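Local coordinates for putative yopH targeting protein (Yersinia pestis, PDB 4GF3) that probably acts as a type III secretion chaperone of the CesT family, binding the effector YopH and targeting it for export, at residues 5-10 against 98-103; 9-14 against 104-109; 25-30 against 39-44; 45-50 against 92-97. All coordinates share one frame; numbering follows the deposited sequence.

Contact 1: 5-10 against 98-103; sequences SSLLEE and NDTSGT
Glu-10 and Gly-102 mark the closest backbone approach, their CA atoms 4.8 Å apart, at the point where helix 4-15 passes the loop 98-101 just as it winds into helix 102-118. One direct hydrogen bond ties the two together: Gly-102 N donates to Glu-10 OE1 over 3.0 Å, with an N-H...O angle of 178°. Straight as it is at the hydrogen, it lands on OE1 from above the carboxylate plane. A chi1 of -116°, off the staggered positions, directs the Glu-10 chain, extended beyond CG, to this spot, while OE2 forms a salt bridge to Arg-2. A water accepts from Thr-103 N at 3.1 Å and donates weakly to Glu-10 OE1. In this CesT-family fold the first helix brings an acid to the opening turn of the last one, whose positive end would favour its charge. Ser-101 is the N-cap residue of that helix, its OG taking the N-H of Gln-104. One turn earlier on the first helix, Leu-7 adds the apolar part. With CG swung anti to the amide nitrogen (chi1 174°), its branches reach the loop: CD1 lies 3.9 Å from Gly-102 N, and CD2 presses on Thr-100 CG2 at 3.4 Å, tighter than ordinary van der Waals contact. The side chains meet at about a right angle, and Thr-100 OG1 turns to Gln-104 OE1.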
loop_
_atom_site.group_PDB
_atom_site.type_symbol
_atom_site.label_atom_id
_atom_site.label_comp_id
_atom_site.label_asym_id
_atom_site.label_seq_id
_atom_site.Cartn_x
_atom_site.Cartn_y
_atom_site.Cartn_z
ATOM N N SER A 5 -9.704 11.849 2.974
ATOM C CA SER A 5 -9.289 12.687 1.878
ATOM C C SER A 5 -8.168 13.663 2.271
ATOM O O SER A 5 -7.263 13.884 1.490
ATOM C CB SER A 5 -10.484 13.431 1.305
ATOM O OG SER A 5 -11.357 12.475 0.720
ATOM N N SER A 6 -8.158 14.165 3.509
ATOM C CA SER A 6 -7.093 15.083 3.892
ATOM C C SER A 6 -5.821 14.276 4.093
ATOM O O SER A 6 -4.742 14.759 3.804
ATOM C CB SER A 6 -7.476 15.901 5.131
ATOM O OG SER A 6 -7.449 15.071 6.274
ATOM N N LEU A 7 -5.963 13.030 4.533
ATOM C CA LEU A 7 -4.809 12.159 4.703
ATOM C C LEU A 7 -4.176 11.906 3.333
ATOM O O LEU A 7 -2.958 11.958 3.198
ATOM C CB LEU A 7 -5.170 10.814 5.361
ATOM C CG LEU A 7 -4.028 9.810 5.419
ATOM C CD1 LEU A 7 -2.782 10.357 6.084
ATOM C CD2 LEU A 7 -4.508 8.525 6.098
ATOM N N LEU A 8 -4.986 11.590 2.321
ATOM C CA LEU A 8 -4.437 11.437 1.011
ATOM C C LEU A 8 -3.762 12.661 0.473
ATOM O O LEU A 8 -2.761 12.513 -0.260
ATOM C CB LEU A 8 -5.473 11.010 -0.034
ATOM C CG LEU A 8 -6.098 9.628 0.127
ATOM C CD1 LEU A 8 -6.885 9.166 -1.097
ATOM C CD2 LEU A 8 -5.067 8.627 0.466
ATOM N N GLU A 9 -4.311 13.861 0.732
ATOM C CA GLU A 9 -3.650 15.104 0.363
ATOM C C GLU A 9 -2.282 15.215 0.979
ATOM O O GLU A 9 -1.334 15.679 0.324
ATOM C CB GLU A 9 -4.452 16.340 0.824
ATOM C CG GLU A 9 -5.654 16.621 -0.021
ATOM C CD GLU A 9 -6.520 17.729 0.564
ATOM O OE1 GLU A 9 -6.106 18.406 1.544
ATOM O OE2 GLU A 9 -7.620 17.934 0.017
ATOM N N GLU A 10 -2.222 14.904 2.275
ATOM C CA GLU A 10 -0.949 14.913 3.021
ATOM C C GLU A 10 0.068 13.990 2.385
ATOM O O GLU A 10 1.227 14.334 2.263
ATOM C CB GLU A 10 -1.125 14.430 4.469
ATOM C CG GLU A 10 -0.840 15.400 5.545
ATOM C CD GLU A 10 -1.057 14.787 6.940
ATOM O OE1 GLU A 10 -0.150 14.025 7.472
ATOM O OE2 GLU A 10 -2.194 14.998 7.417
ATOM N N ASN A 98 -7.020 8.448 11.504
ATOM C CA ASN A 98 -6.633 9.552 12.349
ATOM C C ASN A 98 -5.214 9.419 12.980
ATOM O O ASN A 98 -4.601 10.425 13.307
ATOM C CB ASN A 98 -7.677 9.794 13.438
ATOM C CG ASN A 98 -7.417 11.089 14.217
ATOM O OD1 ASN A 98 -6.738 11.088 15.270
ATOM N ND2 ASN A 98 -7.921 12.204 13.694
ATOM N N ASP A 99 -4.699 8.229 13.165
ATOM C CA ASP A 99 -3.440 8.079 13.891
ATOM C C ASP A 99 -2.231 8.149 12.902
ATOM O O ASP A 99 -1.082 8.154 13.351
ATOM C CB ASP A 99 -3.329 6.724 14.617
ATOM C CG ASP A 99 -4.369 6.531 15.744
ATOM O OD1 ASP A 99 -4.951 7.568 16.212
ATOM O OD2 ASP A 99 -4.589 5.293 16.044
ATOM N N THR A 100 -2.476 8.101 11.575
ATOM C CA THR A 100 -1.354 7.886 10.647
ATOM C C THR A 100 -0.967 9.270 10.122
ATOM O O THR A 100 -1.575 10.201 10.485
ATOM C CB THR A 100 -1.702 6.768 9.592
ATOM O OG1 THR A 100 -0.518 6.381 8.830
ATOM C CG2 THR A 100 -2.702 7.236 8.627
ATOM N N SER A 101 0.127 9.439 9.389
ATOM C CA SER A 101 0.485 10.715 8.745
ATOM C C SER A 101 0.889 10.401 7.295
ATOM O O SER A 101 1.126 9.219 6.920
ATOM C CB SER A 101 1.720 11.361 9.474
ATOM O OG SER A 101 2.738 10.343 9.420
ATOM N N GLY A 102 0.959 11.451 6.488
ATOM C CA GLY A 102 1.576 11.390 5.161
ATOM C C GLY A 102 2.935 10.705 5.209
ATOM O O GLY A 102 3.241 9.819 4.419
ATOM N N THR A 103 3.764 11.059 6.199
ATOM C CA THR A 103 5.052 10.381 6.347
ATOM C C THR A 103 5.003 8.924 6.642
ATOM O O THR A 103 5.712 8.145 6.019
ATOM C CB THR A 103 5.904 11.052 7.441
ATOM O OG1 THR A 103 5.998 12.425 7.155
ATOM C CG2 THR A 103 7.280 10.377 7.553
HETATM O O HOH W 1 3.169 13.948 7.055
#

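Contact 2: 9-14 against 104-109; sequences EEFATE and QLASVL
Phe-11 lays one face of its ring against Leu-105, whose CB sits 3.6 Å above the ring plane and is displaced toward the rim. This is a CH-pi contact: CB is 3.9 Å from the ring centroid. It lies in the interface between the first and last helices of the CesT-type fold, 4-15 and 102-118. The two short segments cross at -66°, their axes 9.4 Å apart at closest. Leu-105 CD1 reaches the CG and CD2 side of the same ring, whereas CE1 runs up against the opposing backbone, 3.5 Å from Ala-106 N. At the far end, CZ meets Leu-109 CD1 at 3.8 Å, approached obliquely. The Phe-11 and Leu-105 side chains cross at roughly a right angle, as do Phe-11 and Leu-109; Leu-105 covers a face and Leu-109, one turn on, meets the ring's outermost atom. Its trans chi1 (178°) sends the ring straight out toward the second helix. Ile-20, in the loop after the first helix, also touches it.

One turn along from Phe-11, Glu-14 contributes only its aliphatic part. Its CG, anti to the backbone N, touches the Ala-106 methyl, and the bend at chi2 turns the carboxylate off to Ser-135, hydrogen-bonded through OE2. Ala-106 and Leu-109 also pack against the chain of another protein, on an aromatic and an apolar side chain respectively. Within the helix pair, Ala-106 CB is touched by Glu-14 CG at 3.9 Å and by Phe-11 CE1 at 4.1 Å.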
loop_
_atom_site.group_PDB
_atom_site.type_symbol
_atom_site.label_atom_id
_atom_site.label_comp_id
_atom_site.label_asym_id
_atom_site.label_seq_id
_atom_site.Cartn_x
_atom_site.Cartn_y
_atom_site.Cartn_z
ATOM N N GLU A 9 -4.311 13.861 0.732
ATOM C CA GLU A 9 -3.650 15.104 0.363
ATOM C C GLU A 9 -2.282 15.215 0.979
ATOM O O GLU A 9 -1.334 15.679 0.324
ATOM C CB GLU A 9 -4.452 16.340 0.824
ATOM C CG GLU A 9 -5.654 16.621 -0.021
ATOM C CD GLU A 9 -6.520 17.729 0.564
ATOM O OE1 GLU A 9 -6.106 18.406 1.544
ATOM O OE2 GLU A 9 -7.620 17.934 0.017
ATOM N N GLU A 10 -2.222 14.904 2.275
ATOM C CA GLU A 10 -0.949 14.913 3.021
ATOM C C GLU A 10 0.068 13.990 2.385
ATOM O O GLU A 10 1.227 14.334 2.263
ATOM C CB GLU A 10 -1.125 14.430 4.469
ATOM C CG GLU A 10 -0.840 15.400 5.545
ATOM C CD GLU A 10 -1.057 14.787 6.940
ATOM O OE1 GLU A 10 -0.150 14.025 7.472
ATOM O OE2 GLU A 10 -2.194 14.998 7.417
ATOM N N PHE A 11 -0.375 12.800 2.022
ATOM C CA PHE A 11 0.457 11.764 1.473
ATOM C C PHE A 11 0.982 12.163 0.111
ATOM O O PHE A 11 2.144 11.886 -0.182
ATOM C CB PHE A 11 -0.396 10.495 1.423
ATOM C CG PHE A 11 0.252 9.268 0.847
ATOM C CD1 PHE A 11 1.547 8.947 1.080
ATOM C CD2 PHE A 11 -0.527 8.380 0.101
ATOM C CE1 PHE A 11 2.087 7.783 0.602
ATOM C CE2 PHE A 11 0.025 7.199 -0.384
ATOM C CZ PHE A 11 1.324 6.904 -0.137
ATOM N N ALA A 12 0.132 12.759 -0.724
ATOM C CA ALA A 12 0.533 13.298 -2.030
ATOM C C ALA A 12 1.631 14.351 -1.850
ATOM O O ALA A 12 2.713 14.285 -2.458
ATOM C CB ALA A 12 -0.669 13.909 -2.729
ATOM N N THR A 13 1.389 15.319 -0.980
ATOM C CA THR A 13 2.388 16.311 -0.665
ATOM C C THR A 13 3.720 15.720 -0.179
ATOM O O THR A 13 4.760 16.152 -0.661
ATOM C CB THR A 13 1.845 17.332 0.367
ATOM O OG1 THR A 13 0.682 17.931 -0.200
ATOM C CG2 THR A 13 2.855 18.375 0.670
ATOM N N GLU A 14 3.667 14.767 0.738
ATOM C CA GLU A 14 4.867 14.031 1.198
ATOM C C GLU A 14 5.647 13.395 0.043
ATOM O O GLU A 14 6.882 13.502 -0.031
ATOM C CB GLU A 14 4.472 12.968 2.179
ATOM C CG GLU A 14 5.642 12.283 2.859
ATOM C CD GLU A 14 6.182 13.052 4.058
ATOM O OE1 GLU A 14 5.570 14.074 4.450
ATOM O OE2 GLU A 14 7.209 12.611 4.623
ATOM N N GLN A 104 4.123 8.481 7.538
ATOM C CA GLN A 104 4.025 7.065 7.756
ATOM C C GLN A 104 3.473 6.355 6.567
ATOM O O GLN A 104 3.886 5.267 6.232
ATOM C CB GLN A 104 3.161 6.682 8.991
ATOM C CG GLN A 104 3.178 5.147 9.198
ATOM C CD GLN A 104 2.488 4.697 10.504
ATOM O OE1 GLN A 104 1.333 5.032 10.795
ATOM N NE2 GLN A 104 3.213 3.976 11.290
ATOM N N LEU A 105 2.530 6.989 5.879
ATOM C CA LEU A 105 2.007 6.320 4.686
ATOM C C LEU A 105 3.070 6.130 3.609
ATOM O O LEU A 105 3.133 5.113 2.917
ATOM C CB LEU A 105 0.780 7.064 4.122
ATOM C CG LEU A 105 -0.637 6.628 4.459
ATOM C CD1 LEU A 105 -1.658 7.297 3.511
ATOM C CD2 LEU A 105 -0.784 5.101 4.407
ATOM N N ALA A 106 3.922 7.117 3.466
ATOM C CA ALA A 106 5.049 7.048 2.544
ATOM C C ALA A 106 6.018 5.946 3.010
ATOM O O ALA A 106 6.551 5.211 2.168
ATOM C CB ALA A 106 5.726 8.407 2.424
ATOM N N SER A 107 6.247 5.789 4.324
ATOM C CA SER A 107 7.076 4.653 4.813
ATOM C C SER A 107 6.466 3.308 4.493
ATOM O O SER A 107 7.180 2.359 4.152
ATOM C CB SER A 107 7.314 4.682 6.339
ATOM O OG SER A 107 8.073 5.788 6.678
ATOM N N VAL A 108 5.159 3.198 4.668
ATOM C CA VAL A 108 4.410 1.993 4.259
ATOM C C VAL A 108 4.613 1.699 2.786
ATOM O O VAL A 108 4.936 0.591 2.375
ATOM C CB VAL A 108 2.896 2.135 4.591
ATOM C CG1 VAL A 108 2.078 1.021 3.976
ATOM C CG2 VAL A 108 2.720 2.078 6.093
ATOM N N LEU A 109 4.490 2.740 1.986
ATOM C CA LEU A 109 4.641 2.550 0.552
ATOM C C LEU A 109 6.044 1.993 0.205
ATOM O O LEU A 109 6.229 1.025 -0.572
ATOM C CB LEU A 109 4.341 3.861 -0.158
ATOM C CG LEU A 109 4.435 3.756 -1.699
ATOM C CD1 LEU A 109 3.432 4.671 -2.379
ATOM C CD2 LEU A 109 5.830 4.063 -2.182
#

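Contact 3: 25-30 against 39-44; sequences LGHGAV and HLAPIN
Gly-28 and Leu-40 form an antiparallel hydrogen-bonded pair, Gly-28 N to Leu-40 O at 2.8 Å and Leu-40 N to Gly-28 O at 2.9 Å, followed by the non-hydrogen-bonded pair Ala-29 with His-39. His-27 CA adds a CA-H...O contact to Leu-40 O. The Leu-40 side chain, on the opposite sheet face from His-39, packs on Tyr-4 and Phe-11 of helix 4-15. A water donates to Gly-28 O and bonds His-39 ND1 at 2.8 Å, bridging the strands, while NE2 bonds an acidic side chain of another protein's chain; the two bonds together would restrain the ring's rotation. On the same sheet face as His-39, Ala-29 CB is 3.9 Å from His-39 ND1. This is the beta hairpin 28-32/36-42 at one margin of the antiparallel sheet. Ala-29 also makes backbone hydrogen bonds to that other chain, consistent with a bound protein adding to the edge strand. Before the strand, His-27 CD2 touches Ala-41 CB at 3.5 Å, and Leu-25 CB covers one face of the His-27 imidazole. Pro-42 CD nestles beside Leu-25 O, 3.5 Å away, and a second water links that oxygen to Pro-42 O.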
loop_
_atom_site.group_PDB
_atom_site.type_symbol
_atom_site.label_atom_id
_atom_site.label_comp_id
_atom_site.label_asym_id
_atom_site.label_seq_id
_atom_site.Cartn_x
_atom_site.Cartn_y
_atom_site.Cartn_z
ATOM N N LEU A 25 -15.447 5.085 -4.134
ATOM C CA LEU A 25 -15.359 4.428 -2.870
ATOM C C LEU A 25 -14.060 4.759 -2.218
ATOM O O LEU A 25 -13.652 4.128 -1.246
ATOM C CB LEU A 25 -15.497 2.947 -3.079
ATOM C CG LEU A 25 -16.797 2.394 -3.695
ATOM C CD1 LEU A 25 -16.724 0.877 -3.614
ATOM C CD2 LEU A 25 -18.060 2.879 -3.043
ATOM N N GLY A 26 -13.343 5.691 -2.794
ATOM C CA GLY A 26 -12.106 6.168 -2.177
ATOM C C GLY A 26 -10.875 5.363 -2.507
ATOM O O GLY A 26 -9.856 5.534 -1.873
ATOM N N HIS A 27 -10.986 4.513 -3.536
ATOM C CA HIS A 27 -9.876 3.679 -3.970
ATOM C C HIS A 27 -8.967 4.543 -4.824
ATOM O O HIS A 27 -9.418 5.195 -5.780
ATOM C CB HIS A 27 -10.306 2.474 -4.782
ATOM C CG HIS A 27 -11.304 1.609 -4.096
ATOM N ND1 HIS A 27 -11.984 0.594 -4.745
ATOM C CD2 HIS A 27 -11.786 1.636 -2.823
ATOM C CE1 HIS A 27 -12.816 0.017 -3.894
ATOM N NE2 HIS A 27 -12.693 0.612 -2.712
ATOM N N GLY A 28 -7.721 4.556 -4.436
ATOM C CA GLY A 28 -6.670 5.342 -5.112
ATOM C C GLY A 28 -5.463 4.441 -5.372
ATOM O O GLY A 28 -5.374 3.322 -4.840
ATOM N N ALA A 29 -4.503 4.933 -6.180
ATOM C CA ALA A 29 -3.323 4.128 -6.508
ATOM C C ALA A 29 -2.115 5.004 -6.899
ATOM O O ALA A 29 -2.273 6.067 -7.495
ATOM C CB ALA A 29 -3.658 3.110 -7.644
ATOM N N VAL A 30 -0.931 4.462 -6.616
ATOM C CA VAL A 30 0.287 5.002 -7.040
ATOM C C VAL A 30 0.990 3.890 -7.824
ATOM O O VAL A 30 1.122 2.761 -7.307
ATOM C CB VAL A 30 1.095 5.450 -5.797
ATOM C CG1 VAL A 30 2.477 5.922 -6.209
ATOM C CG2 VAL A 30 0.377 6.636 -5.157
ATOM N N HIS A 39 -2.076 0.252 -3.855
ATOM C CA HIS A 39 -3.482 0.673 -3.761
ATOM C C HIS A 39 -3.801 1.166 -2.365
ATOM O O HIS A 39 -3.299 0.650 -1.351
ATOM C CB HIS A 39 -4.378 -0.524 -4.056
ATOM C CG HIS A 39 -4.211 -1.061 -5.430
ATOM N ND1 HIS A 39 -4.813 -0.486 -6.526
ATOM C CD2 HIS A 39 -3.471 -2.098 -5.902
ATOM C CE1 HIS A 39 -4.475 -1.163 -7.602
ATOM N NE2 HIS A 39 -3.645 -2.126 -7.242
ATOM N N LEU A 40 -4.636 2.190 -2.310
ATOM C CA LEU A 40 -5.104 2.812 -1.073
ATOM C C LEU A 40 -6.635 2.808 -1.046
ATOM O O LEU A 40 -7.241 3.181 -1.996
ATOM C CB LEU A 40 -4.684 4.254 -0.989
ATOM C CG LEU A 40 -3.217 4.405 -1.202
ATOM C CD1 LEU A 40 -2.929 5.704 -1.960
ATOM C CD2 LEU A 40 -2.619 4.227 0.159
ATOM N N ALA A 41 -7.234 2.426 0.073
ATOM C CA ALA A 41 -8.688 2.463 0.221
ATOM C C ALA A 41 -9.118 2.534 1.684
ATOM O O ALA A 41 -8.469 1.948 2.533
ATOM C CB ALA A 41 -9.282 1.232 -0.394
ATOM N N PRO A 42 -10.226 3.206 1.952
ATOM C CA PRO A 42 -10.858 3.093 3.278
ATOM C C PRO A 42 -11.482 1.670 3.379
ATOM O O PRO A 42 -11.932 1.107 2.362
ATOM C CB PRO A 42 -11.899 4.191 3.288
ATOM C CG PRO A 42 -11.988 4.726 1.921
ATOM C CD PRO A 42 -11.025 4.014 1.023
ATOM N N ILE A 43 -11.395 1.055 4.541
ATOM C CA ILE A 43 -11.986 -0.261 4.719
ATOM C C ILE A 43 -13.116 -0.345 5.697
ATOM O O ILE A 43 -13.920 -1.285 5.632
ATOM C CB ILE A 43 -10.954 -1.297 5.031
ATOM C CG1 ILE A 43 -10.205 -1.009 6.342
ATOM C CG2 ILE A 43 -10.015 -1.431 3.878
ATOM C CD1 ILE A 43 -9.745 -2.320 6.853
ATOM N N ASN A 44 -13.176 0.643 6.587
ATOM C CA ASN A 44 -14.236 0.829 7.512
ATOM C C ASN A 44 -14.185 2.294 7.879
ATOM O O ASN A 44 -13.386 3.069 7.312
ATOM C CB ASN A 44 -14.163 -0.149 8.695
ATOM C CG ASN A 44 -12.909 0.002 9.529
ATOM O OD1 ASN A 44 -12.333 1.104 9.612
ATOM N ND2 ASN A 44 -12.426 -1.134 10.101
HETATM O O HOH W 2 -14.161 1.832 0.398
HETATM O O HOH W 3 -12.979 -0.490 0.471
HETATM O O HOH W 4 -7.050 1.100 -6.054
#

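Contact 4: 45-50 against 92-97; sequences EKELVA and WSQLNI
Leu-48 and Leu-95 sit at the middle of this antiparallel ladder, exchanging two backbone hydrogen bonds; Leu-48 N to Leu-95 O measures 2.8 Å. Ala-50 and Ser-93 repeat the exchange, and Ile-97 N closes the end on Lys-46 O at 2.8 Å. Between them come the non-hydrogen-bonded pairs, Glu-47 with Asn-96 and Val-49 with Gln-94.

On the face carrying Glu-47, a diagonal bond runs from Gln-94 NE2 to Glu-47 OE2, 3.0 Å. The acceptor lies near the amide plane of Gln-94, but the donor meets OE2 from above the carboxylate; the two planes are turned 52° apart. Val-49 CG1 touches Gln-94 CG at 4.1 Å, the two side chains crossing at a slant. On the other face, Leu-48 CD2 wedges between Leu-95 CB and Ile-97 CG1, 3.9 Å from each, a position owed to its chi1 of 79°, which folds CG over the backbone.

Second-shell groups fix these pieces. Asn-44 ND2 holds Glu-47 OE1, leaving OE2 to Gln-94, and a water donates to Lys-46 O and, weakly, to Asn-96 OD1. Ser-93 OG bonds Val-78 O. Strands 47-56 and 88-96 are neighbours within the five-stranded sheet of the CesT-type fold. Helix 102-118 lies on the leucine face, with Val-108 on Ala-50 and Ser-93 and Leu-105 on Leu-95, while helix 4-15 presses Tyr-4 and Leu-7 onto Leu-48.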
loop_
_atom_site.group_PDB
_atom_site.type_symbol
_atom_site.label_atom_id
_atom_site.label_comp_id
_atom_site.label_asym_id
_atom_site.label_seq_id
_atom_site.Cartn_x
_atom_site.Cartn_y
_atom_site.Cartn_z
ATOM N N GLU A 45 -15.072 2.708 8.758
ATOM C CA GLU A 45 -15.158 4.089 9.188
ATOM C C GLU A 45 -13.798 4.688 9.667
ATOM O O GLU A 45 -13.568 5.872 9.446
ATOM C CB GLU A 45 -16.161 4.198 10.352
ATOM C CG GLU A 45 -16.466 5.611 10.857
ATOM C CD GLU A 45 -16.984 5.638 12.297
ATOM O OE1 GLU A 45 -17.175 4.523 12.882
ATOM O OE2 GLU A 45 -17.190 6.781 12.857
ATOM N N LYS A 46 -12.978 3.903 10.359
ATOM C CA LYS A 46 -11.767 4.396 11.066
ATOM C C LYS A 46 -10.409 4.044 10.432
ATOM O O LYS A 46 -9.367 4.602 10.818
ATOM C CB LYS A 46 -11.755 3.831 12.482
ATOM C CG LYS A 46 -12.839 4.376 13.361
ATOM C CD LYS A 46 -12.536 5.751 13.926
ATOM C CE LYS A 46 -13.786 6.463 14.455
ATOM N NZ LYS A 46 -13.604 7.941 14.466
ATOM N N GLU A 47 -10.415 3.160 9.432
ATOM C CA GLU A 47 -9.189 2.514 8.975
ATOM C C GLU A 47 -9.058 2.528 7.481
ATOM O O GLU A 47 -10.057 2.473 6.735
ATOM C CB GLU A 47 -9.075 1.097 9.480
ATOM C CG GLU A 47 -9.071 0.974 10.979
ATOM C CD GLU A 47 -9.070 -0.512 11.382
ATOM O OE1 GLU A 47 -10.129 -1.132 11.536
ATOM O OE2 GLU A 47 -8.017 -1.091 11.472
ATOM N N LEU A 48 -7.826 2.578 7.027
ATOM C CA LEU A 48 -7.548 2.365 5.628
ATOM C C LEU A 48 -6.541 1.263 5.440
ATOM O O LEU A 48 -5.888 0.803 6.378
ATOM C CB LEU A 48 -7.066 3.631 4.907
ATOM C CG LEU A 48 -5.553 3.997 5.150
ATOM C CD1 LEU A 48 -5.001 4.809 3.979
ATOM C CD2 LEU A 48 -5.338 4.736 6.454
ATOM N N VAL A 49 -6.430 0.835 4.200
ATOM C CA VAL A 49 -5.358 -0.088 3.818
ATOM C C VAL A 49 -4.567 0.427 2.667
ATOM O O VAL A 49 -5.069 1.185 1.815
ATOM C CB VAL A 49 -5.855 -1.478 3.416
ATOM C CG1 VAL A 49 -6.443 -2.214 4.621
ATOM C CG2 VAL A 49 -6.881 -1.353 2.266
ATOM N N ALA A 50 -3.304 0.001 2.651
ATOM C CA ALA A 50 -2.399 0.175 1.555
ATOM C C ALA A 50 -1.897 -1.211 1.194
ATOM O O ALA A 50 -1.556 -2.047 2.071
ATOM C CB ALA A 50 -1.251 1.070 1.949
ATOM N N TRP A 92 0.384 -5.985 2.456
ATOM C CA TRP A 92 -0.619 -5.071 2.887
ATOM C C TRP A 92 -0.325 -4.511 4.292
ATOM O O TRP A 92 0.425 -5.074 5.124
ATOM C CB TRP A 92 -2.045 -5.665 2.842
ATOM C CG TRP A 92 -2.251 -6.849 3.772
ATOM C CD1 TRP A 92 -2.119 -8.175 3.436
ATOM C CD2 TRP A 92 -2.730 -6.833 5.139
ATOM N NE1 TRP A 92 -2.522 -8.971 4.472
ATOM C CE2 TRP A 92 -2.805 -8.188 5.562
ATOM C CE3 TRP A 92 -3.020 -5.801 6.080
ATOM C CZ2 TRP A 92 -3.219 -8.541 6.854
ATOM C CZ3 TRP A 92 -3.386 -6.150 7.360
ATOM C CH2 TRP A 92 -3.507 -7.512 7.726
ATOM N N SER A 93 -0.841 -3.324 4.504
ATOM C CA SER A 93 -0.794 -2.720 5.853
ATOM C C SER A 93 -2.143 -2.062 6.122
ATOM O O SER A 93 -2.797 -1.490 5.208
ATOM C CB SER A 93 0.335 -1.675 6.030
ATOM O OG SER A 93 0.446 -1.303 7.399
ATOM N N GLN A 94 -2.568 -2.153 7.379
ATOM C CA GLN A 94 -3.854 -1.642 7.827
ATOM C C GLN A 94 -3.623 -0.608 8.925
ATOM O O GLN A 94 -2.934 -0.892 9.866
ATOM C CB GLN A 94 -4.757 -2.808 8.307
ATOM C CG GLN A 94 -6.171 -2.368 8.703
ATOM C CD GLN A 94 -7.146 -3.570 8.811
ATOM O OE1 GLN A 94 -7.015 -4.603 8.109
ATOM N NE2 GLN A 94 -8.141 -3.407 9.645
ATOM N N LEU A 95 -4.174 0.574 8.752
ATOM C CA LEU A 95 -3.862 1.749 9.538
ATOM C C LEU A 95 -5.131 2.537 9.932
ATOM O O LEU A 95 -6.091 2.661 9.193
ATOM C CB LEU A 95 -2.968 2.701 8.727
ATOM C CG LEU A 95 -1.647 2.103 8.203
ATOM C CD1 LEU A 95 -1.678 1.973 6.687
ATOM C CD2 LEU A 95 -0.458 2.913 8.710
ATOM N N ASN A 96 -5.030 3.191 11.065
ATOM C CA ASN A 96 -5.988 4.086 11.522
ATOM C C ASN A 96 -5.821 5.427 10.840
ATOM O O ASN A 96 -4.752 6.047 10.898
ATOM C CB ASN A 96 -5.841 4.234 13.045
ATOM C CG ASN A 96 -6.836 5.138 13.628
ATOM O OD1 ASN A 96 -6.670 6.359 13.618
ATOM N ND2 ASN A 96 -7.898 4.532 14.265
ATOM N N ILE A 97 -6.920 5.911 10.260
ATOM C CA ILE A 97 -6.915 7.162 9.468
ATOM C C ILE A 97 -6.460 8.331 10.319
ATOM O O ILE A 97 -5.650 9.165 9.894
ATOM C CB ILE A 97 -8.310 7.444 8.877
ATOM C CG1 ILE A 97 -8.629 6.420 7.767
ATOM C CG2 ILE A 97 -8.421 8.875 8.294
ATOM C CD1 ILE A 97 -10.088 6.307 7.450
HETATM O O HOH W 5 -9.433 6.937 12.303
#

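Overall arrangement
Contacts 1 and 2, with centres 7 Å apart, are successive parts of one interface between helices 4-15 and 102-118. Contacts 3 and 4, 9 Å apart, lie in the antiparallel sheet, where strands 36-42 and 47-56 are neighbours and Ala-41 O probably accepts from Val-49 N. Along the chain the sheet contacts come in series, both nested inside the loops closed by the helix contacts, so pairing the two helices brings distant parts of the sequence together against one sheet face. Phe-11 of contact 2 touches Leu-40 of contact 3, and Leu-7 of contact 1 touches Leu-48 of contact 4. Another protein's chain touches contacts 2, 3 and 4, consistent with a chaperone's binding surface.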